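Local atomic coordinates of anaerobically-induced outer membrane porin OprE (Pseudomonas aeruginosa, PDB entry 4FRX), a protein that probably forms a water-filled beta-barrel channel in the outer membrane that lets small solutes pass. Residues A[16-21]-A[44-49]; A[328-333]-A[423-428]. One frame throughout, in Å; residues are numbered along the deposited sequence.

Contact 1 (A[16-21]-A[44-49])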
# COMPACT_ATOMS: atom_id res chain seq x y z
N SER A 16 -18.85 0.34 12.31
CA SER A 16 -18.88 0.79 10.90
C SER A 16 -19.03 -0.37 9.95
O SER A 16 -18.38 -1.38 10.12
CB SER A 16 -17.68 1.63 10.47
OG SER A 16 -18.10 2.55 9.50
N LEU A 17 -19.88 -0.19 8.94
CA LEU A 17 -20.00 -1.17 7.86
C LEU A 17 -19.73 -0.51 6.51
O LEU A 17 -20.41 0.46 6.11
CB LEU A 17 -21.39 -1.81 7.88
CG LEU A 17 -21.68 -2.91 6.85
CD1 LEU A 17 -20.75 -4.10 7.08
CD2 LEU A 17 -23.14 -3.34 6.92
N THR A 18 -18.75 -1.03 5.79
CA THR A 18 -18.53 -0.61 4.41
C THR A 18 -18.96 -1.73 3.46
O THR A 18 -18.69 -2.90 3.70
CB THR A 18 -17.06 -0.19 4.19
OG1 THR A 18 -16.81 1.00 4.95
CG2 THR A 18 -16.78 0.08 2.72
N LEU A 19 -19.69 -1.36 2.42
CA LEU A 19 -20.19 -2.30 1.45
C LEU A 19 -19.41 -1.98 0.21
O LEU A 19 -19.36 -0.82 -0.19
CB LEU A 19 -21.69 -2.08 1.20
CG LEU A 19 -22.60 -2.22 2.42
CD1 LEU A 19 -24.05 -1.95 2.03
CD2 LEU A 19 -22.47 -3.61 3.00
N ARG A 20 -18.76 -2.98 -0.36
CA ARG A 20 -17.94 -2.76 -1.55
C ARG A 20 -18.30 -3.73 -2.66
O ARG A 20 -18.10 -4.94 -2.54
CB ARG A 20 -16.45 -2.91 -1.22
CG ARG A 20 -15.52 -2.56 -2.39
CD ARG A 20 -14.05 -2.83 -2.08
NE ARG A 20 -13.56 -1.90 -1.06
CZ ARG A 20 -12.36 -1.99 -0.48
NH1 ARG A 20 -11.53 -2.96 -0.84
NH2 ARG A 20 -11.99 -1.11 0.44
N ASN A 21 -18.82 -3.21 -3.75
CA ASN A 21 -19.06 -4.07 -4.89
C ASN A 21 -17.91 -3.87 -5.86
O ASN A 21 -17.70 -2.77 -6.36
CB ASN A 21 -20.41 -3.75 -5.54
CG ASN A 21 -20.80 -4.75 -6.59
OD1 ASN A 21 -20.45 -4.61 -7.76
ND2 ASN A 21 -21.53 -5.79 -6.19
N GLY A 44 -18.42 -7.24 -1.11
CA GLY A 44 -17.62 -7.29 0.11
C GLY A 44 -18.31 -6.58 1.26
O GLY A 44 -19.06 -5.63 1.04
N PHE A 45 -18.05 -7.04 2.48
CA PHE A 45 -18.62 -6.45 3.67
C PHE A 45 -17.47 -6.27 4.63
O PHE A 45 -16.74 -7.23 4.94
CB PHE A 45 -19.67 -7.36 4.30
CG PHE A 45 -20.77 -7.79 3.37
CD1 PHE A 45 -20.57 -8.84 2.48
CD2 PHE A 45 -22.02 -7.19 3.43
CE1 PHE A 45 -21.59 -9.26 1.62
CE2 PHE A 45 -23.05 -7.60 2.56
CZ PHE A 45 -22.83 -8.65 1.66
N ILE A 46 -17.28 -5.04 5.08
CA ILE A 46 -16.16 -4.72 5.96
C ILE A 46 -16.76 -4.06 7.18
O ILE A 46 -17.23 -2.93 7.12
CB ILE A 46 -15.18 -3.76 5.28
CG1 ILE A 46 -14.62 -4.40 4.01
CG2 ILE A 46 -14.09 -3.34 6.26
CD1 ILE A 46 -14.29 -3.42 2.91
N LEU A 47 -16.74 -4.79 8.29
CA LEU A 47 -17.35 -4.32 9.52
C LEU A 47 -16.28 -4.03 10.57
O LEU A 47 -15.58 -4.94 11.02
CB LEU A 47 -18.34 -5.38 10.01
CG LEU A 47 -19.00 -5.25 11.37
CD1 LEU A 47 -19.70 -3.92 11.52
CD2 LEU A 47 -20.00 -6.40 11.51
N ASN A 48 -16.13 -2.76 10.94
CA ASN A 48 -15.14 -2.37 11.94
C ASN A 48 -15.86 -2.08 13.24
O ASN A 48 -16.92 -1.48 13.22
CB ASN A 48 -14.40 -1.10 11.53
CG ASN A 48 -13.88 -1.14 10.11
OD1 ASN A 48 -14.62 -0.94 9.15
ND2 ASN A 48 -12.58 -1.34 9.98
N TYR A 49 -15.29 -2.52 14.36
CA TYR A 49 -15.79 -2.13 15.67
C TYR A 49 -14.60 -1.60 16.44
O TYR A 49 -13.52 -2.17 16.36
CB TYR A 49 -16.45 -3.30 16.40
CG TYR A 49 -16.58 -3.09 17.89
CD1 TYR A 49 -17.61 -2.31 18.41
CD2 TYR A 49 -15.67 -3.64 18.77
CE1 TYR A 49 -17.72 -2.10 19.78
CE2 TYR A 49 -15.77 -3.44 20.14
CZ TYR A 49 -16.79 -2.67 20.63
OH TYR A 49 -16.88 -2.48 21.98

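Contact 2 (A[328-333]-A[423-428])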
# COMPACT_ATOMS: atom_id res chain seq x y z
N ASP A 328 3.99 3.69 -7.67
CA ASP A 328 3.13 2.55 -7.35
C ASP A 328 1.74 2.90 -7.86
O ASP A 328 1.03 3.68 -7.24
CB ASP A 328 3.10 2.25 -5.84
CG ASP A 328 2.33 0.96 -5.51
OD1 ASP A 328 1.14 0.85 -5.88
OD2 ASP A 328 2.91 0.06 -4.87
N VAL A 329 1.37 2.30 -8.99
CA VAL A 329 0.16 2.66 -9.71
C VAL A 329 -0.73 1.42 -9.90
O VAL A 329 -0.59 0.45 -9.17
CB VAL A 329 0.48 3.37 -11.05
CG1 VAL A 329 1.12 4.73 -10.77
CG2 VAL A 329 1.43 2.53 -11.89
N GLN A 330 -1.64 1.46 -10.86
CA GLN A 330 -2.70 0.45 -10.88
C GLN A 330 -2.18 -0.93 -11.22
O GLN A 330 -2.58 -1.93 -10.62
CB GLN A 330 -3.85 0.86 -11.83
CG GLN A 330 -4.99 -0.14 -11.86
CD GLN A 330 -6.14 0.30 -12.75
OE1 GLN A 330 -6.28 1.48 -13.07
NE2 GLN A 330 -6.97 -0.67 -13.15
N ILE A 331 -1.27 -1.00 -12.19
CA ILE A 331 -0.72 -2.29 -12.59
C ILE A 331 0.73 -2.41 -12.13
O ILE A 331 1.06 -3.27 -11.31
CB ILE A 331 -0.83 -2.53 -14.10
CG1 ILE A 331 -2.30 -2.62 -14.52
CG2 ILE A 331 -0.06 -3.80 -14.51
CD1 ILE A 331 -2.51 -2.79 -16.04
N GLY A 332 1.59 -1.52 -12.63
CA GLY A 332 3.02 -1.62 -12.35
C GLY A 332 3.44 -0.85 -11.11
O GLY A 332 2.64 -0.12 -10.52
N LYS A 333 4.70 -1.03 -10.71
CA LYS A 333 5.26 -0.24 -9.61
C LYS A 333 6.57 0.45 -10.00
O LYS A 333 7.12 1.23 -9.23
CB LYS A 333 5.46 -1.09 -8.35
CG LYS A 333 4.18 -1.74 -7.83
CD LYS A 333 4.45 -2.54 -6.55
CE LYS A 333 3.22 -3.35 -6.12
NZ LYS A 333 2.04 -2.48 -5.85
N GLN A 423 -0.70 -5.67 -20.58
CA GLN A 423 -1.86 -5.88 -19.73
C GLN A 423 -2.75 -4.64 -19.78
O GLN A 423 -2.25 -3.51 -19.72
CB GLN A 423 -1.38 -6.16 -18.30
CG GLN A 423 -2.46 -6.38 -17.25
CD GLN A 423 -1.90 -6.88 -15.92
OE1 GLN A 423 -0.73 -7.25 -15.81
NE2 GLN A 423 -2.75 -6.88 -14.90
N ASP A 424 -4.05 -4.85 -19.92
CA ASP A 424 -5.05 -3.80 -19.75
C ASP A 424 -5.98 -4.26 -18.64
O ASP A 424 -6.31 -5.44 -18.54
CB ASP A 424 -5.87 -3.59 -21.03
CG ASP A 424 -5.07 -2.91 -22.13
OD1 ASP A 424 -4.12 -2.17 -21.83
OD2 ASP A 424 -5.41 -3.12 -23.32
N GLU A 425 -6.41 -3.32 -17.80
CA GLU A 425 -7.20 -3.66 -16.64
C GLU A 425 -8.28 -2.61 -16.40
O GLU A 425 -8.04 -1.41 -16.51
CB GLU A 425 -6.29 -3.78 -15.41
CG GLU A 425 -6.96 -4.21 -14.12
CD GLU A 425 -6.00 -4.19 -12.94
OE1 GLU A 425 -5.10 -5.05 -12.88
OE2 GLU A 425 -6.14 -3.30 -12.07
N ASN A 426 -9.49 -3.08 -16.10
CA ASN A 426 -10.57 -2.21 -15.67
C ASN A 426 -11.03 -2.63 -14.29
O ASN A 426 -11.18 -3.82 -14.03
CB ASN A 426 -11.77 -2.28 -16.62
CG ASN A 426 -11.51 -1.59 -17.94
OD1 ASN A 426 -11.43 -0.36 -18.00
ND2 ASN A 426 -11.34 -2.37 -19.01
N ARG A 427 -11.24 -1.64 -13.42
CA ARG A 427 -11.95 -1.87 -12.18
C ARG A 427 -13.20 -1.01 -12.12
O ARG A 427 -13.21 0.15 -12.54
CB ARG A 427 -11.07 -1.57 -10.97
CG ARG A 427 -9.78 -2.33 -10.93
CD ARG A 427 -8.99 -1.96 -9.68
NE ARG A 427 -7.58 -2.30 -9.81
CZ ARG A 427 -6.66 -1.97 -8.91
NH1 ARG A 427 -7.00 -1.30 -7.82
NH2 ARG A 427 -5.39 -2.31 -9.11
N LEU A 428 -14.27 -1.61 -11.61
CA LEU A 428 -15.49 -0.87 -11.32
C LEU A 428 -15.82 -1.11 -9.87
O LEU A 428 -15.95 -2.27 -9.44
CB LEU A 428 -16.63 -1.38 -12.21
CG LEU A 428 -16.38 -1.11 -13.70
CD1 LEU A 428 -17.46 -1.73 -14.57
CD2 LEU A 428 -16.29 0.39 -13.94
O HOH W 1 -3.44 -4.61 -10.83

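Contact 1 (A[16-21]-A[44-49])
Thr18 and Ile46 form an antiparallel hydrogen-bonded pair, trading two backbone hydrogen bonds: Thr18 N reaches Ile46 O at 2.8 Å, and Ile46 N returns a bond to Thr18 O. Arg20 and Gly44 form the next hydrogen-bonded pair. There the amide of Gly44 gives the short bond, 2.7 Å to Arg20 O, and Arg20 N donates back to Gly44 O at 3.0 Å. At the other end Asn48 N donates to Ser16 O. The non-hydrogen-bonded pairs between them, Leu17 with Leu47 and Leu19 with Phe45, add CA-H...O contacts, such as Leu47 CA to Ser16 O at 3.2 Å.

Both segments belong to the beta hairpin of strands 17-28 and 37-50 in the wall of the porin barrel. Leu17, Leu19, Phe45 and Leu47 share its outer, lipid-side face, where a bound C8E detergent molecule touches Phe45 and Leu47.

Among the apolar contacts on that face, Leu19 CD2 lies 3.6 Å from Phe45 CD2, coming obliquely at the ring. Leu17 has CG anti to its N (chi1 -178°), which leans CD1 over the partner strand to within 4.0 Å of Leu47 CB.

The face of Thr18, Arg20 and Ile46 is more polar. Arg20 bends at chi3 (-68°), and Ile46 CD1 sits over one face of its guanidinium, toward the rim, 4.1 Å from Arg20 NH2. The charge itself is met by Asp135 in a salt bridge, and Thr18 OG1 bonds to Thr433 OG1 on the neighbouring strand.

Contact 2 (A[328-333]-A[423-428])
Gln330 and Arg427 run past one another from opposing sides, their amide and guanidinium planes 70° apart, and both end on Glu425. Fully extended from CG onward, Gln330 carries its NE2 to 3.0 Å from Glu425 OE2; the oxygen lies in the amide plane, but the donor arrives on the anti side, 33° out of the carboxylate plane. The edge of the Arg427 guanidinium meets the same oxygen, NE at 2.9 Å and NH2, less straight, at 3.2 Å, in a salt bridge. Gln330 CG packs over a face of that guanidinium, 3.5 Å from Arg427 NH2.

Ile331 points toward the strand and runs alongside Glu425 the opposite way, CD1 lying 4.0 Å from Glu425 CB. It crosses Gln423 obliquely, with CG2 beside the amide at 3.7 Å from Gln423 OE1. The other carboxylate oxygen, Glu425 OE1, takes a water that also donates to Gln330 O.

This joins the long loop between strands 295-305 and 340-349 to the inside of the barrel wall, where Gln330 N also bonds to Asp383. Three N-H donors on OE2, with the water on OE1, should limit the turning of buried Glu425 and would favour the charged carboxylate.

The two contacts lie on adjoining parts of the same barrel wall, because strand 17-28 of contact 1 hydrogen-bonds to strand 423-434 of contact 2. Their centres are 23 Å apart, yet the nearest atoms come within about 4 Å without touching. Contact 1 is local, a hairpin of consecutive strands near the chain start; contact 2 spans 90 residues, bringing an inward-folded loop onto the last strand, whose pairing with the first closes the barrel. Their surroundings differ: the side chain of Phe45 in contact 1 is about 4 Å from a bound C8E detergent, whereas the side chain of Gln330 in contact 2 is about 14 Å from one.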